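Local coordinates for protein type I polyketide synthase PikAII (Streptomyces venezuelae, PDB 3QP9) that probably epimerizes the methyl-bearing alpha-carbon of a beta-keto polyketide intermediate, as a C2-type ketoreductase that does not reduce the ketone, at residues Trp441-Trp444 against Arg448-Glu451. Sequence-based numbering, arbitrary orientation.
Sequences WSPW and RVTE
V449 turns CG1 anti to its carbonyl carbon (chi1 -82°), which leaves CG2 between the backbone N and the carbonyl carbon, facing the ring of P443. T450, at chi1 60°, places its methyl CG2 beside the backbone N, where it meets P443 and the backbone of W444. The valine and proline side chains cross at about a right angle: V449 CG2 lies 3.5 Å from P443 CG, tight for two carbons, and 3.5 Å from P443 CB. Beside it, T450 CG2 reaches the same P443 CB at 3.8 Å and lies 3.6 Å from W444 O. Proline suits the spot because its rigid ring offers a compact apolar surface, while branching at CB lets valine and threonine each present a methyl group close to their backbone.

S447, in the link between the two segments, answers the nearby polar atoms. T450 OG1 hydrogen-bonds to the carbonyl of S447, and W444 O accepts a bond from the hydroxyl of S447, so one serine serves both sides. Threonine therefore combines a methyl for the proline with a hydroxyl for the chain. The CB of W444 points away from residues 448-451, and its indole NE1 sits 3.3 Å above the ring plane of W441, offset toward the rim, while the ring reaches A471 and L472 of helix 468-481.

Here the connection between strand 435-441 and helix 453-460 doubles back, so that the 3-10 segment 448-450 packs on P443 in a surface beta-to-alpha connection of the Rossmann-fold ketoreductase domain.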
loop_
_atom_site.group_PDB
_atom_site.type_symbol
_atom_site.label_atom_id
_atom_site.label_comp_id
_atom_site.label_asym_id
_atom_site.label_seq_id
_atom_site.Cartn_x
_atom_site.Cartn_y
_atom_site.Cartn_z
ATOM N N TRP A 441 6.177 -4.229 -7.688
ATOM C CA TRP A 441 6.716 -5.325 -8.475
ATOM C C TRP A 441 6.065 -6.638 -8.160
ATOM O O TRP A 441 5.623 -6.907 -7.022
ATOM C CB TRP A 441 8.172 -5.517 -8.114
ATOM C CG TRP A 441 9.090 -4.348 -8.416
ATOM C CD1 TRP A 441 9.595 -3.434 -7.508
ATOM C CD2 TRP A 441 9.779 -4.085 -9.658
ATOM N NE1 TRP A 441 10.479 -2.586 -8.134
ATOM C CE2 TRP A 441 10.662 -3.002 -9.429
ATOM C CE3 TRP A 441 9.745 -4.686 -10.920
ATOM C CZ2 TRP A 441 11.504 -2.451 -10.460
ATOM C CZ3 TRP A 441 10.614 -4.184 -11.949
ATOM C CH2 TRP A 441 11.416 -3.043 -11.724
ATOM N N SER A 442 5.985 -7.480 -9.180
ATOM C CA SER A 442 5.723 -8.851 -8.924
ATOM C C SER A 442 7.055 -9.486 -8.596
ATOM O O SER A 442 8.081 -8.903 -8.879
ATOM C CB SER A 442 5.014 -9.520 -10.145
ATOM O OG SER A 442 5.844 -9.552 -11.259
ATOM N N PRO A 443 7.059 -10.696 -7.982
ATOM C CA PRO A 443 8.377 -11.223 -7.565
ATOM C C PRO A 443 9.401 -11.457 -8.657
ATOM O O PRO A 443 9.083 -11.966 -9.725
ATOM C CB PRO A 443 8.001 -12.594 -6.913
ATOM C CG PRO A 443 6.613 -12.336 -6.286
ATOM C CD PRO A 443 5.948 -11.440 -7.382
ATOM N N TRP A 444 10.661 -11.192 -8.326
ATOM C CA TRP A 444 11.805 -11.408 -9.222
ATOM C C TRP A 444 12.340 -12.832 -9.099
ATOM O O TRP A 444 12.332 -13.408 -8.008
ATOM C CB TRP A 444 12.916 -10.514 -8.780
ATOM C CG TRP A 444 12.695 -9.035 -9.082
ATOM C CD1 TRP A 444 11.486 -8.326 -9.068
ATOM C CD2 TRP A 444 13.714 -8.068 -9.351
ATOM N NE1 TRP A 444 11.731 -6.997 -9.341
ATOM C CE2 TRP A 444 13.069 -6.811 -9.522
ATOM C CE3 TRP A 444 15.116 -8.143 -9.473
ATOM C CZ2 TRP A 444 13.779 -5.622 -9.809
ATOM C CZ3 TRP A 444 15.821 -6.963 -9.777
ATOM C CH2 TRP A 444 15.151 -5.714 -9.928
ATOM N N ARG A 448 12.716 -15.564 -2.714
ATOM C CA ARG A 448 12.197 -16.653 -1.853
ATOM C C ARG A 448 10.824 -17.195 -2.294
ATOM O O ARG A 448 10.676 -18.400 -2.457
ATOM C CB ARG A 448 12.109 -16.155 -0.407
ATOM C CG ARG A 448 12.435 -17.177 0.679
ATOM C CD ARG A 448 12.835 -16.454 1.997
ATOM N NE ARG A 448 13.881 -15.416 1.812
ATOM C CZ ARG A 448 14.005 -14.301 2.551
ATOM N NH1 ARG A 448 13.135 -14.044 3.536
ATOM N NH2 ARG A 448 14.983 -13.417 2.282
ATOM N N VAL A 449 9.837 -16.314 -2.508
ATOM C CA VAL A 449 8.489 -16.733 -2.928
ATOM C C VAL A 449 8.449 -17.447 -4.266
ATOM O O VAL A 449 7.446 -18.032 -4.609
ATOM C CB VAL A 449 7.453 -15.562 -3.084
ATOM C CG1 VAL A 449 6.837 -15.149 -1.758
ATOM C CG2 VAL A 449 8.042 -14.387 -3.886
ATOM N N THR A 450 9.501 -17.363 -5.050
ATOM C CA THR A 450 9.472 -18.052 -6.307
ATOM C C THR A 450 9.914 -19.517 -6.093
ATOM O O THR A 450 9.906 -20.276 -7.033
ATOM C CB THR A 450 10.317 -17.326 -7.385
ATOM O OG1 THR A 450 11.663 -17.254 -6.933
ATOM C CG2 THR A 450 9.794 -15.884 -7.588
ATOM N N GLU A 451 10.258 -19.859 -4.843
ATOM C CA GLU A 451 10.715 -21.213 -4.315
ATOM C C GLU A 451 10.035 -22.508 -4.751
ATOM O O GLU A 451 10.153 -23.550 -4.050
ATOM C CB GLU A 451 10.444 -21.242 -2.819
ATOM C CG GLU A 451 8.919 -21.350 -2.573
ATOM C CD GLU A 451 8.598 -21.270 -1.110
ATOM O OE1 GLU A 451 8.345 -20.116 -0.650
ATOM O OE2 GLU A 451 8.634 -22.346 -0.433
#